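PDB 4AJ9: catalase-3 from Neurospora crassa, which breaks down hydrogen peroxide into water and oxygen with the help of heme, probably protecting the cell from peroxide damage. Local coordinates for residues I140-I145 and A186-F191; H156-S161 and D174-F179; S182-L187 and D440-P445; L291-F296 and A436-H441. All blocks are in the same frame, centred on the assembly; numbering follows the deposited sequence. Where two conformers were deposited one is given.

Overall arrangement
Contacts 1, 3 and 4 form one continuous region, with centres 8 to 11 Å apart, while contact 2 lies 15 Å from contact 1, between centres, and reaches it by packing Trp177 on Leu190. Along the chain, contact 2 (helix 151-158 against helix 174-182) is nested inside the loop closed by contact 1, where loop 140-145 meets helix 187-193. Contact 3 begins where contact 1 ends, sharing Ala186 and Leu187, and contact 4 comes later; both end around Asp440 and His441, before helix 443-450. Contact 1 touches the heme at Phe143, and contact 4 touches contact 1 through Pro293 and Thr294. This joins the heme wall to the later catalase-related region and, through contact 2, to neighbouring subunits.

Contact 1 of 4, residues I140-I145 and A186-F191; sequences IPVFFI and ALHTLF. With HEM (protoporphyrin IX containing Fe), chain Y.
A first torsion of -59° places CG2 of Thr189 anti to its backbone N and OG1 beside that N, so the two branches of one side chain serve Phe144 and Val142 separately. CG2 stands over the centre of the Phe144 ring in a CH-pi contact, 3.5 Å from Phe144 CZ. OG1 donates to Val142 O at 2.7 Å, though OG1 is modelled too close to a neighbour and its exact place is doubtful. Val142 in turn lays its own CG2 over the face of the His188 ring, 3.7 Å from His188 ND1, a nitrogen hydrogen-bonded to Thr294 O. The small methyl of Ala186 fits beside Phe144, CB 3.9 Å from Phe144 CD1. A water accepts from Thr189 N and donates to Phe143 O, at 2.9 Å from each. Phe143 faces the other way, its CG 3.7 Å from CAB of the heme, while Phe144 CD2 covers its opposite face. With an alanine in place of Phe144, the Thr189 methyl would probably lose the face it rests on, and the Phe143 ring its backing. Methyls laid over ring faces thus join heme pocket wall and helix 187-193, a water and, less surely, a hydroxyl serving the backbone.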
# COMPACT_ATOMS: atom_id res chain seq x y z
N ILE C 140 4.98 -14.62 -30.43
CA ILE C 140 4.04 -14.63 -31.56
C ILE C 140 3.94 -13.19 -32.05
O ILE C 140 3.92 -12.27 -31.24
CB ILE C 140 2.66 -15.12 -31.10
CG1 ILE C 140 2.72 -16.63 -30.83
CG2 ILE C 140 1.57 -14.77 -32.11
CD1 ILE C 140 1.50 -17.17 -30.07
N PRO C 141 3.92 -12.99 -33.38
CA PRO C 141 4.15 -11.64 -33.94
C PRO C 141 2.91 -10.77 -34.02
O PRO C 141 3.02 -9.61 -34.41
CB PRO C 141 4.65 -11.94 -35.36
CG PRO C 141 4.02 -13.25 -35.70
CD PRO C 141 4.02 -14.04 -34.41
N VAL C 142 1.75 -11.31 -33.67
CA VAL C 142 0.51 -10.54 -33.74
C VAL C 142 -0.25 -10.66 -32.42
O VAL C 142 -0.14 -11.67 -31.73
CB VAL C 142 -0.40 -11.01 -34.90
CG1 VAL C 142 0.26 -10.71 -36.25
CG2 VAL C 142 -0.72 -12.50 -34.74
N PHE C 143 -1.03 -9.65 -32.09
CA PHE C 143 -1.81 -9.71 -30.86
C PHE C 143 -3.31 -9.83 -31.13
O PHE C 143 -3.76 -9.58 -32.24
CB PHE C 143 -1.49 -8.54 -29.96
CG PHE C 143 -1.80 -8.82 -28.51
CD1 PHE C 143 -0.99 -9.67 -27.78
CD2 PHE C 143 -2.90 -8.27 -27.91
CE1 PHE C 143 -1.27 -9.95 -26.45
CE2 PHE C 143 -3.20 -8.55 -26.58
CZ PHE C 143 -2.38 -9.39 -25.86
N PHE C 144 -4.08 -10.19 -30.10
CA PHE C 144 -5.51 -10.51 -30.25
C PHE C 144 -6.41 -9.35 -30.64
O PHE C 144 -7.44 -9.55 -31.29
CB PHE C 144 -6.09 -11.07 -28.94
CG PHE C 144 -5.52 -12.40 -28.52
CD1 PHE C 144 -5.99 -13.58 -29.08
CD2 PHE C 144 -4.55 -12.46 -27.54
CE1 PHE C 144 -5.48 -14.81 -28.66
CE2 PHE C 144 -4.03 -13.68 -27.12
CZ PHE C 144 -4.50 -14.86 -27.68
N ILE C 145 -6.05 -8.15 -30.21
CA ILE C 145 -6.99 -7.04 -30.29
C ILE C 145 -6.28 -5.83 -30.85
O ILE C 145 -5.06 -5.76 -30.84
CB ILE C 145 -7.58 -6.69 -28.92
CG1 ILE C 145 -6.45 -6.46 -27.92
CG2 ILE C 145 -8.52 -7.82 -28.44
CD1 ILE C 145 -6.89 -5.90 -26.60
N ALA C 186 -9.25 -11.43 -32.92
CA ALA C 186 -8.50 -12.36 -32.07
C ALA C 186 -8.11 -13.64 -32.79
O ALA C 186 -7.27 -14.40 -32.31
CB ALA C 186 -9.32 -12.69 -30.80
N LEU C 187 -8.70 -13.89 -33.95
CA LEU C 187 -8.51 -15.19 -34.60
C LEU C 187 -7.07 -15.43 -35.03
O LEU C 187 -6.61 -16.58 -35.10
CB LEU C 187 -9.47 -15.36 -35.78
CG LEU C 187 -10.93 -15.44 -35.36
CD1 LEU C 187 -11.84 -15.26 -36.56
CD2 LEU C 187 -11.23 -16.76 -34.63
N HIS C 188 -6.34 -14.36 -35.32
CA HIS C 188 -4.99 -14.55 -35.84
C HIS C 188 -4.08 -15.06 -34.74
O HIS C 188 -3.47 -16.13 -34.86
CB HIS C 188 -4.44 -13.28 -36.51
CG HIS C 188 -3.20 -13.52 -37.33
ND1 HIS C 188 -2.51 -12.50 -37.95
CD2 HIS C 188 -2.53 -14.66 -37.63
CE1 HIS C 188 -1.47 -13.00 -38.59
NE2 HIS C 188 -1.46 -14.31 -38.41
N THR C 189 -4.00 -14.31 -33.64
CA THR C 189 -3.18 -14.75 -32.53
C THR C 189 -3.66 -16.11 -32.03
O THR C 189 -2.85 -16.95 -31.63
CB THR C 189 -3.18 -13.71 -31.38
OG1 THR C 189 -2.68 -12.47 -31.87
CG2 THR C 189 -2.28 -14.17 -30.23
N LEU C 190 -4.96 -16.36 -32.09
CA LEU C 190 -5.49 -17.65 -31.67
C LEU C 190 -4.84 -18.80 -32.46
O LEU C 190 -4.37 -19.77 -31.87
CB LEU C 190 -7.02 -17.67 -31.81
CG LEU C 190 -7.73 -18.97 -31.41
CD1 LEU C 190 -7.51 -19.33 -29.92
CD2 LEU C 190 -9.21 -18.86 -31.73
N PHE C 191 -4.80 -18.68 -33.78
CA PHE C 191 -4.18 -19.72 -34.62
C PHE C 191 -2.72 -19.96 -34.25
O PHE C 191 -2.26 -21.11 -34.20
CB PHE C 191 -4.31 -19.35 -36.11
CG PHE C 191 -5.55 -19.90 -36.77
CD1 PHE C 191 -6.80 -19.65 -36.24
CD2 PHE C 191 -5.45 -20.71 -37.89
CE1 PHE C 191 -7.94 -20.17 -36.83
CE2 PHE C 191 -6.59 -21.24 -38.48
CZ PHE C 191 -7.83 -20.97 -37.95
CHA HEM Y . 2.92 -7.66 -18.96
CHB HEM Y . 3.72 -8.36 -23.71
CHC HEM Y . -0.41 -6.04 -24.70
CHD HEM Y . -0.73 -4.61 -20.08
C1A HEM Y . 3.48 -8.10 -20.14
C2A HEM Y . 4.69 -8.91 -20.29
C3A HEM Y . 4.89 -9.11 -21.60
C4A HEM Y . 3.85 -8.42 -22.33
CMA HEM Y . 6.04 -9.91 -22.26
CAA HEM Y . 5.53 -9.48 -19.11
CBA HEM Y . 6.77 -8.63 -18.84
CGA HEM Y . 7.58 -9.31 -17.77
O1A HEM Y . 7.62 -8.79 -16.63
O2A HEM Y . 8.18 -10.38 -18.05
C1B HEM Y . 2.70 -7.74 -24.40
C2B HEM Y . 2.62 -7.58 -25.84
C3B HEM Y . 1.46 -6.96 -26.12
C4B HEM Y . 0.79 -6.68 -24.86
CMB HEM Y . 3.71 -8.10 -26.80
CAB HEM Y . 0.90 -6.52 -27.49
CBB HEM Y . 1.73 -6.27 -28.52
C1C HEM Y . -0.80 -5.39 -23.56
C2C HEM Y . -1.81 -4.35 -23.46
C3C HEM Y . -1.90 -3.99 -22.18
C4C HEM Y . -0.92 -4.74 -21.43
CMC HEM Y . -2.67 -3.83 -24.63
CAC HEM Y . -2.78 -2.91 -21.54
CBC HEM Y . -3.08 -1.81 -22.25
C1D HEM Y . 0.20 -5.30 -19.35
C2D HEM Y . 0.37 -5.15 -17.93
C3D HEM Y . 1.50 -6.10 -17.58
C4D HEM Y . 1.91 -6.72 -18.82
CMD HEM Y . -0.44 -4.22 -17.00
CAD HEM Y . 2.11 -6.33 -16.18
CBD HEM Y . 3.35 -5.45 -16.09
CGD HEM Y . 3.93 -5.54 -14.70
O1D HEM Y . 5.13 -5.24 -14.54
O2D HEM Y . 3.18 -5.94 -13.77
NA HEM Y . 3.01 -7.82 -21.41
NB HEM Y . 1.58 -7.18 -23.84
NC HEM Y . -0.28 -5.60 -22.30
ND HEM Y . 1.11 -6.22 -19.84
FE HEM Y . 1.44 -6.64 -21.87
O HOH W 1 -5.10 -11.68 -33.69

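Contact 2 of 4, residues H156-S161 and D174-F179; sequences HSVKPS and DSAWDF
Ser175 OG donates to Ser157 O at 2.7 Å, lying in the carbonyl plane on a lone pair, with a C=O...OG angle of 137°. A first torsion of 60° tucks this hydroxyl between its own backbone N and carbonyl carbon, from where it faces the last turn of helix 151-158. Beside it the Ala176 methyl lies 3.6 Å from the same Ser157 O; such small side chains let the backbones come close, the CA atoms of Val158 and Ala176 being 4.6 Å apart. Ser157 answers with its side chain, OG resting 3.2 Å from Phe179 CB, while its polar need is met by Leu154 O one turn back. In the next shell a water donates to Ser175 OG at 2.8 Å and to Lys159 O at 3.0 Å, tying the hydroxyl to the chain where it leaves the helix. Farther out, His156 hydrogen-bonds to His396 of one neighbouring subunit and to Glu57 of another, and Asp178 to Tyr397 and Ser400 of the former. This is a close helix-to-helix contact through serine and alanine, joining the end of helix 151-158 to the start of helix 174-182 within the catalase domain, where tetramer subunits meet.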
# COMPACT_ATOMS: atom_id res chain seq x y z
N HIS C 156 -9.86 -10.85 -19.14
CA HIS C 156 -10.94 -11.41 -18.33
C HIS C 156 -11.53 -12.69 -18.94
O HIS C 156 -11.81 -13.65 -18.23
CB HIS C 156 -12.08 -10.40 -18.16
CG HIS C 156 -11.81 -9.35 -17.13
ND1 HIS C 156 -12.76 -8.43 -16.73
CD2 HIS C 156 -10.68 -9.05 -16.43
CE1 HIS C 156 -12.23 -7.62 -15.82
NE2 HIS C 156 -10.97 -7.97 -15.63
N SER C 157 -11.70 -12.70 -20.26
CA SER C 157 -12.35 -13.82 -20.93
C SER C 157 -11.45 -15.06 -20.92
O SER C 157 -11.94 -16.19 -20.84
CB SER C 157 -12.73 -13.45 -22.38
OG SER C 157 -11.62 -13.61 -23.27
N VAL C 158 -10.15 -14.82 -21.00
CA VAL C 158 -9.16 -15.90 -21.07
C VAL C 158 -8.77 -16.44 -19.68
O VAL C 158 -8.50 -17.64 -19.52
CB VAL C 158 -7.93 -15.43 -21.87
CG1 VAL C 158 -6.73 -16.30 -21.60
CG2 VAL C 158 -8.26 -15.38 -23.36
N LYS C 159 -8.78 -15.58 -18.68
CA LYS C 159 -8.48 -15.99 -17.30
C LYS C 159 -9.65 -16.79 -16.69
O LYS C 159 -10.73 -16.88 -17.29
CB LYS C 159 -8.05 -14.79 -16.46
CG LYS C 159 -6.53 -14.57 -16.49
CD LYS C 159 -6.10 -13.27 -15.84
CE LYS C 159 -4.58 -13.06 -15.93
NZ LYS C 159 -3.76 -13.88 -14.97
N PRO C 160 -9.44 -17.41 -15.52
CA PRO C 160 -10.48 -18.33 -15.03
C PRO C 160 -11.83 -17.65 -14.82
O PRO C 160 -11.89 -16.46 -14.51
CB PRO C 160 -9.93 -18.79 -13.67
CG PRO C 160 -8.43 -18.62 -13.79
CD PRO C 160 -8.26 -17.37 -14.63
N SER C 161 -12.91 -18.41 -14.99
CA SER C 161 -14.26 -17.93 -14.70
C SER C 161 -14.30 -17.30 -13.32
O SER C 161 -13.73 -17.85 -12.36
CB SER C 161 -15.27 -19.09 -14.79
OG SER C 161 -16.60 -18.62 -14.77
N ASP C 174 -15.54 -21.81 -21.95
CA ASP C 174 -16.58 -21.05 -22.64
C ASP C 174 -16.24 -19.58 -22.90
O ASP C 174 -16.37 -19.10 -24.03
CB ASP C 174 -17.91 -21.14 -21.89
CG ASP C 174 -18.56 -22.50 -22.02
OD1 ASP C 174 -17.86 -23.52 -21.82
OD2 ASP C 174 -19.76 -22.55 -22.35
N SER C 175 -15.83 -18.87 -21.86
CA SER C 175 -15.72 -17.43 -21.96
C SER C 175 -14.65 -17.02 -22.96
O SER C 175 -14.80 -16.03 -23.68
CB SER C 175 -15.45 -16.80 -20.59
OG SER C 175 -14.25 -17.28 -20.02
N ALA C 176 -13.57 -17.80 -23.02
CA ALA C 176 -12.45 -17.47 -23.89
C ALA C 176 -12.90 -17.55 -25.35
O ALA C 176 -12.66 -16.64 -26.15
CB ALA C 176 -11.29 -18.42 -23.65
N TRP C 177 -13.53 -18.66 -25.69
CA TRP C 177 -13.96 -18.90 -27.06
C TRP C 177 -15.18 -18.07 -27.47
O TRP C 177 -15.36 -17.77 -28.65
CB TRP C 177 -14.16 -20.40 -27.30
CG TRP C 177 -12.85 -21.10 -27.35
CD1 TRP C 177 -12.07 -21.49 -26.29
CD2 TRP C 177 -12.13 -21.45 -28.54
NE1 TRP C 177 -10.90 -22.07 -26.75
CE2 TRP C 177 -10.92 -22.06 -28.12
CE3 TRP C 177 -12.38 -21.32 -29.91
CZ2 TRP C 177 -9.98 -22.54 -29.03
CZ3 TRP C 177 -11.45 -21.79 -30.81
CH2 TRP C 177 -10.27 -22.40 -30.37
N ASP C 178 -16.01 -17.70 -26.48
CA ASP C 178 -17.05 -16.69 -26.68
C ASP C 178 -16.38 -15.39 -27.14
O ASP C 178 -16.80 -14.79 -28.12
CB ASP C 178 -17.82 -16.46 -25.37
CG ASP C 178 -18.90 -15.38 -25.48
OD1 ASP C 178 -19.34 -15.05 -26.60
OD2 ASP C 178 -19.34 -14.87 -24.42
N PHE C 179 -15.32 -14.98 -26.44
CA PHE C 179 -14.61 -13.75 -26.82
C PHE C 179 -13.94 -13.85 -28.19
O PHE C 179 -14.04 -12.92 -28.99
CB PHE C 179 -13.58 -13.34 -25.77
CG PHE C 179 -12.89 -12.04 -26.10
CD1 PHE C 179 -13.50 -10.82 -25.80
CD2 PHE C 179 -11.65 -12.02 -26.73
CE1 PHE C 179 -12.88 -9.61 -26.11
CE2 PHE C 179 -11.03 -10.82 -27.05
CZ PHE C 179 -11.65 -9.61 -26.73
O HOH W 2 -13.69 -16.19 -17.49

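Contact 3 of 4, residues S182-L187 and D440-P445; sequences SQPSAL and DHYTQP
Tyr442, the N-cap residue of helix 443-450, and His441 before it bring an Asx turn against Pro184, Ser185 and Leu187, in the link between helices 174-182 and 187-193. Asp440 shapes the turn: OD1 accepts from Tyr442 N at 3.0 Å and from Thr443 N at 2.9 Å, and OD2 takes the Thr443 hydroxyl at 2.6 Å. With CG anti to its carbonyl carbon (chi1 -52°), Tyr442 has its ring beside Leu187, whose CD1 meets CE1 of Tyr442 obliquely at 3.5 Å. Pro184 runs side by side with the tyrosine, its CB 3.4 Å from Tyr442 OH, whose hydrogen-bond partner is Gln483 of helix 474-487. The His441 ring offers a face to the backbone of Ser185, with ND1 of His441 3.6 Å from Ser185 CA. Ser185 turns its own hydroxyl to Phe144 O. A water donates to Ser185 O at 2.8 Å and to His441 O at 2.7 Å. No direct hydrogen bond crosses between 182-187 and 440-445: proline, leucine and aromatic surfaces carry the fit, and one shared water donates to a carbonyl of each segment, where the catalase region meets the catalase-related region.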
# COMPACT_ATOMS: atom_id res chain seq x y z
N SER C 182 -16.66 -13.61 -30.74
CA SER C 182 -17.39 -12.35 -30.69
C SER C 182 -16.53 -11.18 -31.16
O SER C 182 -17.06 -10.13 -31.53
CB SER C 182 -17.85 -12.07 -29.26
OG SER C 182 -18.89 -12.95 -28.86
N GLN C 183 -15.22 -11.38 -31.14
CA GLN C 183 -14.23 -10.34 -31.44
C GLN C 183 -13.20 -10.90 -32.43
O GLN C 183 -12.09 -11.26 -32.03
CB GLN C 183 -13.52 -9.92 -30.14
CG GLN C 183 -12.59 -8.71 -30.26
CD GLN C 183 -13.37 -7.44 -30.51
OE1 GLN C 183 -13.72 -6.71 -29.58
NE2 GLN C 183 -13.69 -7.19 -31.78
N PRO C 184 -13.56 -10.97 -33.72
CA PRO C 184 -12.80 -11.81 -34.66
C PRO C 184 -11.35 -11.39 -34.91
O PRO C 184 -10.60 -12.18 -35.46
CB PRO C 184 -13.62 -11.72 -35.96
CG PRO C 184 -15.01 -11.40 -35.51
CD PRO C 184 -14.83 -10.49 -34.31
N SER C 185 -10.96 -10.18 -34.51
CA SER C 185 -9.57 -9.79 -34.69
C SER C 185 -8.69 -10.81 -33.96
O SER C 185 -7.55 -11.04 -34.35
CB SER C 185 -9.32 -8.38 -34.14
OG SER C 185 -9.58 -8.34 -32.75
N ALA C 186 -9.25 -11.43 -32.92
CA ALA C 186 -8.50 -12.36 -32.07
C ALA C 186 -8.11 -13.64 -32.79
O ALA C 186 -7.27 -14.40 -32.31
CB ALA C 186 -9.32 -12.69 -30.80
N LEU C 187 -8.70 -13.89 -33.95
CA LEU C 187 -8.51 -15.19 -34.60
C LEU C 187 -7.07 -15.43 -35.03
O LEU C 187 -6.61 -16.58 -35.10
CB LEU C 187 -9.47 -15.36 -35.78
CG LEU C 187 -10.93 -15.44 -35.36
CD1 LEU C 187 -11.84 -15.26 -36.56
CD2 LEU C 187 -11.23 -16.76 -34.63
N ASP C 440 -9.93 -6.18 -41.84
CA ASP C 440 -9.77 -7.57 -42.30
C ASP C 440 -9.21 -8.48 -41.21
O ASP C 440 -8.06 -8.35 -40.82
CB ASP C 440 -8.87 -7.61 -43.54
CG ASP C 440 -8.71 -9.02 -44.12
OD1 ASP C 440 -8.67 -10.00 -43.34
OD2 ASP C 440 -8.61 -9.14 -45.35
N HIS C 441 -10.03 -9.43 -40.75
CA HIS C 441 -9.64 -10.26 -39.61
C HIS C 441 -9.31 -11.70 -39.96
O HIS C 441 -8.97 -12.49 -39.07
CB HIS C 441 -10.75 -10.24 -38.56
CG HIS C 441 -11.19 -8.87 -38.16
ND1 HIS C 441 -10.31 -7.91 -37.70
CD2 HIS C 441 -12.41 -8.29 -38.15
CE1 HIS C 441 -10.97 -6.80 -37.42
NE2 HIS C 441 -12.25 -7.01 -37.69
N TYR C 442 -9.38 -12.05 -41.24
CA TYR C 442 -9.34 -13.45 -41.65
C TYR C 442 -8.23 -13.80 -42.62
O TYR C 442 -7.74 -14.93 -42.65
CB TYR C 442 -10.69 -13.83 -42.25
CG TYR C 442 -11.86 -13.47 -41.36
CD1 TYR C 442 -12.25 -14.31 -40.32
CD2 TYR C 442 -12.58 -12.30 -41.55
CE1 TYR C 442 -13.32 -13.99 -39.50
CE2 TYR C 442 -13.65 -11.96 -40.73
CZ TYR C 442 -14.02 -12.82 -39.71
OH TYR C 442 -15.09 -12.50 -38.91
N THR C 443 -7.82 -12.82 -43.42
CA THR C 443 -6.82 -13.06 -44.46
C THR C 443 -5.51 -13.59 -43.88
O THR C 443 -4.96 -14.58 -44.37
CB THR C 443 -6.59 -11.81 -45.33
OG1 THR C 443 -7.79 -11.50 -46.05
CG2 THR C 443 -5.46 -12.04 -46.31
N GLN C 444 -5.01 -12.96 -42.81
CA GLN C 444 -3.73 -13.42 -42.29
C GLN C 444 -3.79 -14.72 -41.48
O GLN C 444 -2.86 -15.52 -41.55
CB GLN C 444 -2.97 -12.31 -41.57
CG GLN C 444 -2.43 -11.30 -42.56
CD GLN C 444 -1.24 -10.55 -42.04
OE1 GLN C 444 -0.87 -10.68 -40.86
NE2 GLN C 444 -0.64 -9.75 -42.90
N PRO C 445 -4.87 -14.93 -40.72
CA PRO C 445 -4.98 -16.28 -40.14
C PRO C 445 -4.90 -17.33 -41.23
O PRO C 445 -4.21 -18.34 -41.06
CB PRO C 445 -6.36 -16.26 -39.49
CG PRO C 445 -6.54 -14.83 -39.08
CD PRO C 445 -5.90 -14.02 -40.19
O HOH W 3 -7.39 -11.51 -37.06

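Contact 4 of 4, residues L291-F296 and A436-H441; sequences LDPTKF and ATFDDH
Asp292 and Phe438, with CA atoms 6.2 Å apart, bring a type I turn running from Asp292 to Lys295 against the short 3-10 segment that starts at Ala436. Pro293 suits the second position of that turn, where phi is near the value its ring imposes. CG of Asp292 is anti to the backbone N (chi1 -177°), which sets CB over the centre of the Phe438 ring in a CH-pi contact and stacks the carboxylate on the ring, the two planes 11° apart. Leu291 O approaches this ring obliquely, 3.4 Å from Phe438 CZ. Asp292 OD1 is gripped from one face of its plane by Thr294 N at 2.8 Å, an Asx turn, and by Thr294 OG1 at 2.6 Å. OD2 of Asp292 forms a salt bridge with Lys295 NZ at 2.8 Å. The lysine chain, bent twice, carries NZ on to Asp440 O, also 2.8 Å away, so one ammonium ties both segments. A water further joins Asp292 OD2 to Thr437 O. A leucine in place of Asp292 would probably strand the Lys295 charge without its mate and undo the turn's hold on Thr294. Around this, Phe438 packs on Pro343 and Pro293 on Leu344 of helix 343-360, which carries Tyr352, probably the axial heme ligand; Lys295 touches Gln444 of helix 443-450, and the backbone of Pro293 hydrogen-bonds to that of Phe143.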
# COMPACT_ATOMS: atom_id res chain seq x y z
N LEU C 291 -0.10 -0.03 -38.69
CA LEU C 291 -0.46 0.40 -37.34
C LEU C 291 -1.33 -0.67 -36.67
O LEU C 291 -1.67 -0.55 -35.49
CB LEU C 291 -1.21 1.73 -37.38
CG LEU C 291 -0.50 2.97 -37.93
CD1 LEU C 291 -1.44 4.18 -37.88
CD2 LEU C 291 0.79 3.27 -37.16
N ASP C 292 -1.66 -1.72 -37.41
CA ASP C 292 -2.56 -2.78 -36.97
C ASP C 292 -1.75 -3.96 -36.39
O ASP C 292 -1.11 -4.70 -37.14
CB ASP C 292 -3.41 -3.27 -38.15
CG ASP C 292 -4.43 -4.33 -37.77
OD1 ASP C 292 -4.33 -4.92 -36.66
OD2 ASP C 292 -5.33 -4.60 -38.59
N PRO C 293 -1.82 -4.14 -35.07
CA PRO C 293 -1.03 -5.16 -34.37
C PRO C 293 -1.55 -6.58 -34.57
O PRO C 293 -0.95 -7.54 -34.04
CB PRO C 293 -1.18 -4.75 -32.89
CG PRO C 293 -2.55 -4.15 -32.83
CD PRO C 293 -2.74 -3.43 -34.16
N THR C 294 -2.65 -6.74 -35.30
CA THR C 294 -3.16 -8.07 -35.60
C THR C 294 -2.57 -8.59 -36.90
O THR C 294 -2.97 -9.65 -37.37
CB THR C 294 -4.72 -8.10 -35.69
OG1 THR C 294 -5.16 -7.34 -36.82
CG2 THR C 294 -5.36 -7.52 -34.41
N LYS C 295 -1.64 -7.84 -37.48
CA LYS C 295 -1.04 -8.21 -38.76
C LYS C 295 0.47 -8.26 -38.61
O LYS C 295 1.05 -7.48 -37.86
CB LYS C 295 -1.39 -7.18 -39.84
CG LYS C 295 -2.87 -6.82 -39.97
CD LYS C 295 -3.63 -7.85 -40.79
CE LYS C 295 -5.06 -7.39 -41.06
NZ LYS C 295 -5.80 -7.07 -39.80
N PHE C 296 1.11 -9.20 -39.32
CA PHE C 296 2.57 -9.17 -39.47
C PHE C 296 2.96 -8.87 -40.92
O PHE C 296 2.14 -8.98 -41.82
CB PHE C 296 3.25 -10.46 -38.96
CG PHE C 296 2.93 -11.70 -39.76
CD1 PHE C 296 3.66 -12.02 -40.89
CD2 PHE C 296 1.92 -12.56 -39.36
CE1 PHE C 296 3.38 -13.16 -41.63
CE2 PHE C 296 1.62 -13.69 -40.08
CZ PHE C 296 2.35 -14.00 -41.22
N ALA C 436 -10.92 2.08 -40.87
CA ALA C 436 -11.48 1.01 -41.68
C ALA C 436 -10.37 0.11 -42.25
O ALA C 436 -10.63 -1.02 -42.64
CB ALA C 436 -12.35 1.57 -42.80
N THR C 437 -9.14 0.63 -42.27
CA THR C 437 -7.99 -0.15 -42.76
C THR C 437 -7.70 -1.36 -41.87
O THR C 437 -6.92 -2.23 -42.24
CB THR C 437 -6.70 0.71 -42.87
OG1 THR C 437 -6.37 1.28 -41.59
CG2 THR C 437 -6.88 1.84 -43.88
N PHE C 438 -8.34 -1.39 -40.70
CA PHE C 438 -8.12 -2.44 -39.70
C PHE C 438 -9.13 -3.58 -39.89
O PHE C 438 -9.06 -4.58 -39.17
CB PHE C 438 -8.27 -1.85 -38.28
CG PHE C 438 -7.03 -1.16 -37.75
CD1 PHE C 438 -6.24 -0.34 -38.56
CD2 PHE C 438 -6.65 -1.30 -36.41
CE1 PHE C 438 -5.11 0.29 -38.06
CE2 PHE C 438 -5.53 -0.67 -35.90
CZ PHE C 438 -4.75 0.13 -36.72
N ASP C 439 -10.04 -3.44 -40.85
CA ASP C 439 -11.24 -4.29 -40.95
C ASP C 439 -11.06 -5.79 -41.24
O ASP C 439 -11.95 -6.58 -40.94
CB ASP C 439 -12.22 -3.70 -41.98
CG ASP C 439 -13.01 -2.53 -41.44
OD1 ASP C 439 -12.85 -2.21 -40.24
OD2 ASP C 439 -13.80 -1.93 -42.20
N ASP C 440 -9.93 -6.18 -41.84
CA ASP C 440 -9.77 -7.57 -42.30
C ASP C 440 -9.21 -8.48 -41.21
O ASP C 440 -8.06 -8.35 -40.82
CB ASP C 440 -8.87 -7.61 -43.54
CG ASP C 440 -8.71 -9.02 -44.12
OD1 ASP C 440 -8.67 -10.00 -43.34
OD2 ASP C 440 -8.61 -9.14 -45.35
N HIS C 441 -10.03 -9.43 -40.75
CA HIS C 441 -9.64 -10.26 -39.61
C HIS C 441 -9.31 -11.70 -39.96
O HIS C 441 -8.97 -12.49 -39.07
CB HIS C 441 -10.75 -10.24 -38.56
CG HIS C 441 -11.19 -8.87 -38.16
ND1 HIS C 441 -10.31 -7.91 -37.70
CD2 HIS C 441 -12.41 -8.29 -38.15
CE1 HIS C 441 -10.97 -6.80 -37.42
NE2 HIS C 441 -12.25 -7.01 -37.69
O HOH W 4 -4.80 -3.57 -41.18
O HOH W 5 -7.71 -8.30 -37.33